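Protein YrdA (PDB 3TIS) probably binds zinc and belongs to the gamma-class carbonic anhydrase family, assembling as three chains. Local coordinates at residues G108-D113 and G126-Q131; V30-D35 and V51-R56; I116-V121 and L135-L140. The protein carries 1 engineered substitution. All blocks are in the same frame, centred on the assembly; numbering follows the deposited sequence.

Interaction 1 of 3, residues G108-D113 and G126-Q131; sequences GSILLD and GSLVPQ
The Gln131 amide and the Asp113 carboxylate lie side by side and point the same way, but their planes stand 87° apart. Neither lies flat on the other. Gln131 NE2 stays 3.7 Å from Asp113 OD2, too long for a hydrogen bond. The polar partners of the Asp113 side chain are His95 and Thr68, both hydrogen-bonded to OD1, and a bound zinc ion lies about 6 Å from this side chain.

The two segments are neighbouring rungs of the left-handed parallel beta-helix of hexapeptide-repeat proteins. They run almost exactly parallel, with Ile110 beside Leu128 and Leu111 beside Val129. The backbone ladder runs Ile110 N to Ser127 O, Val129 N to Ile110 O, and Leu112 N to Val129 O. The bond from Val129 N to Ile110 O is 2.8 Å long and nearly straight, at 176°. Before the first of these bonds a side chain takes over, and Ser127 N donates to Ser109 OG at 3.0 Å.

Leu111 and Val129 point to the buried side, where Val129 CG2 sits 3.7 Å from Leu111 CG. Ile110 and Leu128 point to the other side. Leu128 has CG anti to its backbone N (chi1 -178°), which brings Leu128 CD2 back over the neighbouring rung, 3.6 Å from Ile110 CB. This side faces the second subunit: Ile110 packs on Gly108 of that neighbouring subunit, and Leu112 on Met107 of the same subunit.

Within the chain, Gly108 and Gly126 both have positive phi and stack at the same place in successive coils. At the far end Leu112 CB rests 3.8 Å from Gln131 CG. There Gln131 CA also makes a C-H...O contact of 3.0 Å with Asp113 O.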
loop_
_atom_site.group_PDB
_atom_site.type_symbol
_atom_site.label_atom_id
_atom_site.label_comp_id
_atom_site.label_asym_id
_atom_site.label_seq_id
_atom_site.Cartn_x
_atom_site.Cartn_y
_atom_site.Cartn_z
ATOM N N GLY B 108 -3.540 5.684 4.886
ATOM C CA GLY B 108 -2.103 5.772 4.692
ATOM C C GLY B 108 -1.232 5.763 5.940
ATOM O O GLY B 108 -0.000 5.819 5.841
ATOM N N SER B 109 -1.852 5.705 7.113
ATOM C CA SER B 109 -1.088 5.698 8.351
ATOM C C SER B 109 -0.462 4.346 8.628
ATOM O O SER B 109 -0.880 3.318 8.077
ATOM C CB SER B 109 -1.971 6.103 9.530
ATOM O OG SER B 109 -2.257 7.488 9.479
ATOM N N ILE B 110 0.553 4.361 9.484
ATOM C CA ILE B 110 1.265 3.152 9.869
ATOM C C ILE B 110 1.360 3.123 11.384
ATOM O O ILE B 110 1.917 4.034 11.990
ATOM C CB ILE B 110 2.703 3.139 9.311
ATOM C CG1 ILE B 110 2.678 3.199 7.783
ATOM C CG2 ILE B 110 3.434 1.885 9.788
ATOM C CD1 ILE B 110 4.045 3.363 7.170
ATOM N N LEU B 111 0.805 2.083 11.990
ATOM C CA LEU B 111 0.851 1.938 13.438
ATOM C C LEU B 111 1.722 0.733 13.731
ATOM O O LEU B 111 1.414 -0.380 13.312
ATOM C CB LEU B 111 -0.556 1.739 14.018
ATOM C CG LEU B 111 -1.354 3.014 14.338
ATOM C CD1 LEU B 111 -1.553 3.832 13.073
ATOM C CD2 LEU B 111 -2.695 2.640 14.961
ATOM N N LEU B 112 2.817 0.964 14.447
ATOM C CA LEU B 112 3.747 -0.107 14.766
ATOM C C LEU B 112 3.461 -0.840 16.078
ATOM O O LEU B 112 2.605 -0.444 16.873
ATOM C CB LEU B 112 5.173 0.442 14.763
ATOM C CG LEU B 112 5.585 1.082 13.433
ATOM C CD1 LEU B 112 6.974 1.689 13.554
ATOM C CD2 LEU B 112 5.545 0.042 12.318
ATOM N N ASP B 113 4.210 -1.916 16.282
ATOM C CA ASP B 113 4.090 -2.788 17.437
ATOM C C ASP B 113 4.155 -2.109 18.800
ATOM O O ASP B 113 4.990 -1.230 19.038
ATOM C CB ASP B 113 5.175 -3.861 17.340
ATOM C CG ASP B 113 5.187 -4.538 15.982
ATOM O OD1 ASP B 113 4.474 -5.547 15.801
ATOM O OD2 ASP B 113 5.893 -4.040 15.083
ATOM N N GLY B 126 -1.722 9.459 6.551
ATOM C CA GLY B 126 -0.286 9.426 6.355
ATOM C C GLY B 126 0.559 9.564 7.604
ATOM O O GLY B 126 1.733 9.917 7.510
ATOM N N SER B 127 -0.017 9.283 8.769
ATOM C CA SER B 127 0.722 9.388 10.028
ATOM C C SER B 127 1.524 8.124 10.346
ATOM O O SER B 127 1.273 7.055 9.790
ATOM C CB SER B 127 -0.238 9.669 11.193
ATOM O OG SER B 127 -0.979 10.857 10.979
ATOM N N LEU B 128 2.487 8.264 11.250
ATOM C CA LEU B 128 3.318 7.148 11.679
ATOM C C LEU B 128 3.286 7.104 13.204
ATOM O O LEU B 128 3.687 8.057 13.871
ATOM C CB LEU B 128 4.766 7.330 11.179
ATOM C CG LEU B 128 5.849 6.273 11.462
ATOM C CD1 LEU B 128 6.165 6.215 12.949
ATOM C CD2 LEU B 128 5.395 4.910 10.959
ATOM N N VAL B 129 2.789 6.000 13.747
ATOM C CA VAL B 129 2.725 5.830 15.188
ATOM C C VAL B 129 3.855 4.891 15.595
ATOM O O VAL B 129 3.836 3.704 15.273
ATOM C CB VAL B 129 1.366 5.247 15.623
ATOM C CG1 VAL B 129 1.359 4.992 17.119
ATOM C CG2 VAL B 129 0.262 6.220 15.280
ATOM N N PRO B 130 4.867 5.427 16.298
ATOM C CA PRO B 130 6.048 4.703 16.781
ATOM C C PRO B 130 5.690 3.526 17.683
ATOM O O PRO B 130 4.603 3.488 18.272
ATOM C CB PRO B 130 6.821 5.773 17.543
ATOM C CG PRO B 130 6.398 7.041 16.898
ATOM C CD PRO B 130 4.924 6.836 16.718
ATOM N N GLN B 131 6.612 2.578 17.801
ATOM C CA GLN B 131 6.388 1.409 18.639
ATOM C C GLN B 131 6.171 1.850 20.074
ATOM O O GLN B 131 6.763 2.835 20.523
ATOM C CB GLN B 131 7.589 0.471 18.592
ATOM C CG GLN B 131 7.992 0.028 17.204
ATOM C CD GLN B 131 8.996 -1.105 17.245
ATOM O OE1 GLN B 131 9.969 -1.053 17.996
ATOM N NE2 GLN B 131 8.769 -2.133 16.435
#

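Interaction 2 of 3, residues V30-D35 and V51-R56; sequences VRLADD and VQIGAR
Arg31 uses both its backbone N and O across the contact, between Val51 and Ile53. Arg31 N donates to Val51 O in a bond of 2.8 Å. Arg31 O in turn accepts from Ile53 N, and Ala33 N reaches Ile53 O. Past the strands, Arg56 N donates to Asp34 O at 3.0 Å, so the loops stay coupled as well.

The apolar contacts lie on the side of Val30, Leu32, Val51 and Ile53. Leu32 and Ile53 run alongside each other. Leu32 holds CG beside its backbone N (chi1 -54°), which sets Leu32 CD2 against Ile53 CD1 at 3.6 Å. Val30 and Val51 also pack on Ile44 of the strand 43-46. These two rungs belong to an early part of the left-handed beta-helix, stacked between the strands 13-14 and 80-82. At the turn, Ala33 CB presses on the next coil, 3.3 Å from Ala55 N.

Polar side chains fill the other side and the loop ends. Gln52 OE1 lies in plane at the edge of the Arg31 guanidinium, 3.6 Å from NH1, too long for a hydrogen bond. The stronger partner of Arg31 is Asp29, in a salt bridge. Asp35 and Arg56 lie side by side. Their ends are joined by a water, 2.9 Å from Asp35 OD2 and equally far from Arg56 NH1. Asp35 OD1 is held by salt bridges to Arg17 and to Lys171 of the helix 154-175, and Arg56 NH2 by one to Asp85.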
loop_
_atom_site.group_PDB
_atom_site.type_symbol
_atom_site.label_atom_id
_atom_site.label_comp_id
_atom_site.label_asym_id
_atom_site.label_seq_id
_atom_site.Cartn_x
_atom_site.Cartn_y
_atom_site.Cartn_z
ATOM N N VAL B 30 -7.869 -15.156 13.118
ATOM C CA VAL B 30 -8.456 -13.837 12.943
ATOM C C VAL B 30 -9.925 -13.866 13.356
ATOM O O VAL B 30 -10.714 -14.647 12.830
ATOM C CB VAL B 30 -8.336 -13.373 11.476
ATOM C CG1 VAL B 30 -8.959 -11.993 11.310
ATOM C CG2 VAL B 30 -6.875 -13.348 11.068
ATOM N N ARG B 31 -10.284 -13.012 14.305
ATOM C CA ARG B 31 -11.652 -12.946 14.801
ATOM C C ARG B 31 -12.362 -11.667 14.366
ATOM O O ARG B 31 -11.944 -10.561 14.716
ATOM C CB ARG B 31 -11.644 -13.034 16.331
ATOM C CG ARG B 31 -10.808 -14.192 16.855
ATOM C CD ARG B 31 -9.898 -13.766 17.999
ATOM N NE ARG B 31 -8.837 -14.744 18.224
ATOM C CZ ARG B 31 -8.029 -14.749 19.280
ATOM N NH1 ARG B 31 -8.155 -13.822 20.223
ATOM N NH2 ARG B 31 -7.100 -15.689 19.396
ATOM N N LEU B 32 -13.440 -11.819 13.611
ATOM C CA LEU B 32 -14.198 -10.666 13.156
ATOM C C LEU B 32 -15.560 -10.658 13.840
ATOM O O LEU B 32 -16.381 -11.544 13.605
ATOM C CB LEU B 32 -14.383 -10.714 11.635
ATOM C CG LEU B 32 -13.112 -10.862 10.793
ATOM C CD1 LEU B 32 -13.462 -10.771 9.324
ATOM C CD2 LEU B 32 -12.127 -9.769 11.161
ATOM N N ALA B 33 -15.794 -9.664 14.694
ATOM C CA ALA B 33 -17.067 -9.545 15.404
ATOM C C ALA B 33 -18.164 -9.127 14.432
ATOM O O ALA B 33 -17.890 -8.811 13.277
ATOM C CB ALA B 33 -16.949 -8.527 16.533
ATOM N N ASP B 34 -19.407 -9.117 14.902
ATOM C CA ASP B 34 -20.522 -8.756 14.040
ATOM C C ASP B 34 -20.340 -7.412 13.354
ATOM O O ASP B 34 -19.688 -6.510 13.875
ATOM C CB ASP B 34 -21.838 -8.711 14.824
ATOM C CG ASP B 34 -22.134 -9.999 15.559
ATOM O OD1 ASP B 34 -21.833 -11.080 15.014
ATOM O OD2 ASP B 34 -22.684 -9.926 16.678
ATOM N N ASP B 35 -20.934 -7.300 12.173
ATOM C CA ASP B 35 -20.909 -6.080 11.387
ATOM C C ASP B 35 -19.550 -5.532 10.974
ATOM O O ASP B 35 -19.430 -4.357 10.635
ATOM C CB ASP B 35 -21.717 -5.001 12.103
ATOM C CG ASP B 35 -23.194 -5.336 12.159
ATOM O OD1 ASP B 35 -23.742 -5.748 11.113
ATOM O OD2 ASP B 35 -23.812 -5.188 13.235
ATOM N N VAL B 51 -5.351 -11.932 15.727
ATOM C CA VAL B 51 -5.859 -10.621 15.330
ATOM C C VAL B 51 -7.334 -10.594 15.705
ATOM O O VAL B 51 -8.135 -11.355 15.159
ATOM C CB VAL B 51 -5.735 -10.376 13.817
ATOM C CG1 VAL B 51 -6.472 -9.086 13.440
ATOM C CG2 VAL B 51 -4.275 -10.273 13.427
ATOM N N GLN B 52 -7.680 -9.721 16.647
ATOM C CA GLN B 52 -9.052 -9.600 17.121
ATOM C C GLN B 52 -9.617 -8.251 16.729
ATOM O O GLN B 52 -9.041 -7.206 17.036
ATOM C CB GLN B 52 -9.098 -9.778 18.637
ATOM C CG GLN B 52 -10.475 -9.647 19.257
ATOM C CD GLN B 52 -10.450 -9.933 20.750
ATOM O OE1 GLN B 52 -10.322 -11.086 21.169
ATOM N NE2 GLN B 52 -10.551 -8.882 21.558
ATOM N N ILE B 53 -10.762 -8.292 16.058
ATOM C CA ILE B 53 -11.411 -7.093 15.573
ATOM C C ILE B 53 -12.817 -6.953 16.123
ATOM O O ILE B 53 -13.640 -7.856 15.983
ATOM C CB ILE B 53 -11.446 -7.105 14.034
ATOM C CG1 ILE B 53 -10.007 -7.168 13.500
ATOM C CG2 ILE B 53 -12.195 -5.896 13.512
ATOM C CD1 ILE B 53 -9.895 -7.053 11.984
ATOM N N GLY B 54 -13.077 -5.801 16.738
ATOM C CA GLY B 54 -14.369 -5.521 17.338
ATOM C C GLY B 54 -15.518 -5.289 16.377
ATOM O O GLY B 54 -15.323 -5.140 15.171
ATOM N N ALA B 55 -16.723 -5.228 16.936
ATOM C CA ALA B 55 -17.948 -5.048 16.171
ATOM C C ALA B 55 -18.080 -3.701 15.474
ATOM O O ALA B 55 -17.627 -2.671 15.978
ATOM C CB ALA B 55 -19.143 -5.281 17.075
ATOM N N ARG B 56 -18.708 -3.731 14.302
ATOM C CA ARG B 56 -18.940 -2.542 13.492
ATOM C C ARG B 56 -17.674 -1.774 13.091
ATOM O O ARG B 56 -17.723 -0.567 12.834
ATOM C CB ARG B 56 -19.918 -1.602 14.214
ATOM C CG ARG B 56 -21.267 -2.250 14.541
ATOM C CD ARG B 56 -22.313 -1.213 14.943
ATOM N NE ARG B 56 -21.908 -0.452 16.119
ATOM C CZ ARG B 56 -21.763 -0.971 17.333
ATOM N NH1 ARG B 56 -21.993 -2.263 17.539
ATOM N NH2 ARG B 56 -21.377 -0.200 18.339
HETATM O O HOH W 1 -23.496 -4.260 15.998
#

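Interaction 3 of 3, residues I116-V121 and L135-L140; sequences IVEDDV and LESGYL
Asp119 O is gripped by two donors of the turn at Ser137 and Gly138. Ser137 OG gives Asp119 O a 2.8 Å hydrogen bond from above the carbonyl plane, 46° out of it. Gly138 N is shared weakly between Asp119 O, at 3.4 Å, and Asp120 O. The Ser137 hydroxyl is placed for its bond by a chi1 of 175°, with OG anti to the backbone N.

Glu118 reaches the same turn. Glu118 OE1 accepts from Ser137 N at 2.7 Å, with the N-H coming from above the carboxylate plane. Glu118 OE2 forms a salt bridge with Arg134. Replacing Glu118 with an alanine would probably leave Ser137 N without this acceptor and Arg134 without its charged mate.

Residues 136-139 form a type II beta turn, and Gly138 takes its positive-phi place. Before it, the rungs pair in parallel: Leu135 N donates to Ile116 O, and Glu118 N to Leu135 O. Val117 and Leu135 face the inside of the beta-helix, with Val117 CG2 4.2 Å from Leu135 CD1.

The strand 134-135 is the last of its sheet within the chain. Beyond the turn, the strand 139-143 lies between the strands 121-123 and 146-151, and Tyr139 packs on Gln148 and Pro151.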
loop_
_atom_site.group_PDB
_atom_site.type_symbol
_atom_site.label_atom_id
_atom_site.label_comp_id
_atom_site.label_asym_id
_atom_site.label_seq_id
_atom_site.Cartn_x
_atom_site.Cartn_y
_atom_site.Cartn_z
ATOM N N ILE B 116 -0.505 1.838 21.523
ATOM C CA ILE B 116 -1.818 1.691 22.135
ATOM C C ILE B 116 -2.644 2.941 21.865
ATOM O O ILE B 116 -2.255 4.037 22.262
ATOM C CB ILE B 116 -1.715 1.495 23.660
ATOM C CG1 ILE B 116 -0.874 0.257 23.972
ATOM C CG2 ILE B 116 -3.111 1.379 24.260
ATOM C CD1 ILE B 116 -0.744 -0.041 25.458
ATOM N N VAL B 117 -3.768 2.779 21.172
ATOM C CA VAL B 117 -4.647 3.909 20.868
ATOM C C VAL B 117 -5.910 3.815 21.725
ATOM O O VAL B 117 -6.729 2.916 21.534
ATOM C CB VAL B 117 -5.073 3.929 19.377
ATOM C CG1 VAL B 117 -5.868 5.206 19.086
ATOM C CG2 VAL B 117 -3.854 3.835 18.469
ATOM N N GLU B 118 -6.057 4.742 22.668
ATOM C CA GLU B 118 -7.211 4.778 23.562
ATOM C C GLU B 118 -8.480 5.146 22.797
ATOM O O GLU B 118 -8.409 5.598 21.655
ATOM C CB GLU B 118 -6.967 5.786 24.690
ATOM C CG GLU B 118 -5.910 5.337 25.691
ATOM C CD GLU B 118 -5.599 6.386 26.744
ATOM O OE1 GLU B 118 -6.430 7.299 26.950
ATOM O OE2 GLU B 118 -4.522 6.289 27.376
ATOM N N ASP B 119 -9.638 4.960 23.431
ATOM C CA ASP B 119 -10.924 5.253 22.798
ATOM C C ASP B 119 -11.058 6.702 22.339
ATOM O O ASP B 119 -10.345 7.586 22.811
ATOM C CB ASP B 119 -12.097 4.964 23.748
ATOM C CG ASP B 119 -12.084 3.557 24.312
ATOM O OD1 ASP B 119 -11.602 2.626 23.636
ATOM O OD2 ASP B 119 -12.588 3.381 25.443
ATOM N N ASP B 120 -11.993 6.930 21.419
ATOM C CA ASP B 120 -12.285 8.263 20.900
ATOM C C ASP B 120 -11.035 9.033 20.513
ATOM O O ASP B 120 -10.747 10.107 21.056
ATOM C CB ASP B 120 -13.085 9.046 21.937
ATOM C CG ASP B 120 -14.363 8.341 22.330
ATOM O OD1 ASP B 120 -15.228 8.140 21.449
ATOM O OD2 ASP B 120 -14.506 7.981 23.513
ATOM N N VAL B 121 -10.298 8.468 19.567
ATOM C CA VAL B 121 -9.071 9.075 19.080
ATOM C C VAL B 121 -9.114 9.197 17.564
ATOM O O VAL B 121 -9.669 8.345 16.873
ATOM C CB VAL B 121 -7.846 8.234 19.490
ATOM C CG1 VAL B 121 -6.597 8.737 18.785
ATOM C CG2 VAL B 121 -7.668 8.295 20.993
ATOM N N LEU B 135 -1.556 6.595 22.561
ATOM C CA LEU B 135 -2.315 7.776 22.180
ATOM C C LEU B 135 -3.472 7.998 23.153
ATOM O O LEU B 135 -4.436 7.232 23.190
ATOM C CB LEU B 135 -2.825 7.656 20.738
ATOM C CG LEU B 135 -1.719 7.480 19.683
ATOM C CD1 LEU B 135 -2.280 7.765 18.294
ATOM C CD2 LEU B 135 -0.554 8.422 19.985
ATOM N N GLU B 136 -3.338 9.055 23.948
ATOM C CA GLU B 136 -4.315 9.450 24.957
ATOM C C GLU B 136 -5.693 9.734 24.371
ATOM O O GLU B 136 -5.833 10.451 23.382
ATOM C CB GLU B 136 -3.805 10.685 25.700
ATOM C CG GLU B 136 -4.793 11.290 26.677
ATOM C CD GLU B 136 -4.282 12.579 27.290
ATOM O OE1 GLU B 136 -5.058 13.233 28.020
ATOM O OE2 GLU B 136 -3.107 12.937 27.042
ATOM N N SER B 137 -6.707 9.171 25.015
ATOM C CA SER B 137 -8.098 9.304 24.594
ATOM C C SER B 137 -8.609 10.727 24.356
ATOM O O SER B 137 -8.203 11.672 25.041
ATOM C CB SER B 137 -8.986 8.619 25.628
ATOM O OG SER B 137 -10.340 8.816 25.323
ATOM N N GLY B 138 -9.501 10.864 23.373
ATOM C CA GLY B 138 -10.112 12.149 23.057
ATOM C C GLY B 138 -9.300 13.181 22.294
ATOM O O GLY B 138 -9.700 14.346 22.208
ATOM N N TYR B 139 -8.169 12.772 21.729
ATOM C CA TYR B 139 -7.335 13.706 20.988
ATOM C C TYR B 139 -7.174 13.395 19.505
ATOM O O TYR B 139 -7.593 12.343 19.012
ATOM C CB TYR B 139 -5.939 13.789 21.609
ATOM C CG TYR B 139 -5.833 14.679 22.827
ATOM C CD1 TYR B 139 -6.117 14.194 24.106
ATOM C CD2 TYR B 139 -5.436 16.008 22.698
ATOM C CE1 TYR B 139 -6.001 15.015 25.225
ATOM C CE2 TYR B 139 -5.318 16.834 23.804
ATOM C CZ TYR B 139 -5.599 16.336 25.063
ATOM O OH TYR B 139 -5.463 17.165 26.153
ATOM N N LEU B 140 -6.551 14.343 18.811
ATOM C CA LEU B 140 -6.254 14.233 17.387
ATOM C C LEU B 140 -4.741 14.208 17.258
ATOM O O LEU B 140 -4.056 15.085 17.787
ATOM C CB LEU B 140 -6.790 15.442 16.621
ATOM C CG LEU B 140 -6.159 15.670 15.244
ATOM C CD1 LEU B 140 -6.494 14.506 14.324
ATOM C CD2 LEU B 140 -6.660 16.985 14.657
#

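How the interactions relate
All three interactions join neighbouring coils of one beta-helix. Each has a buried aliphatic side; the outer parts differ. Interactions 2 and 3 reach the same sheet, about 20 Å apart between centres, and interaction 3 continues round the corner into the next. Interaction 1 lies on another sheet. Strand 110-111 leads into strand 116-117, and the segments of interactions 1 and 3 alternate along the chain. These two touch inside the helix, where Leu111 CD2 meets Val117 CG2 at 3.9 Å. The outer side of interaction 1 is mostly apolar and meets a neighbouring subunit. No other chain of the assembly touches the other two. Both have charged partners outside their segments; interaction 2 adds a bridging water, interaction 3 side-chain-to-backbone bonds.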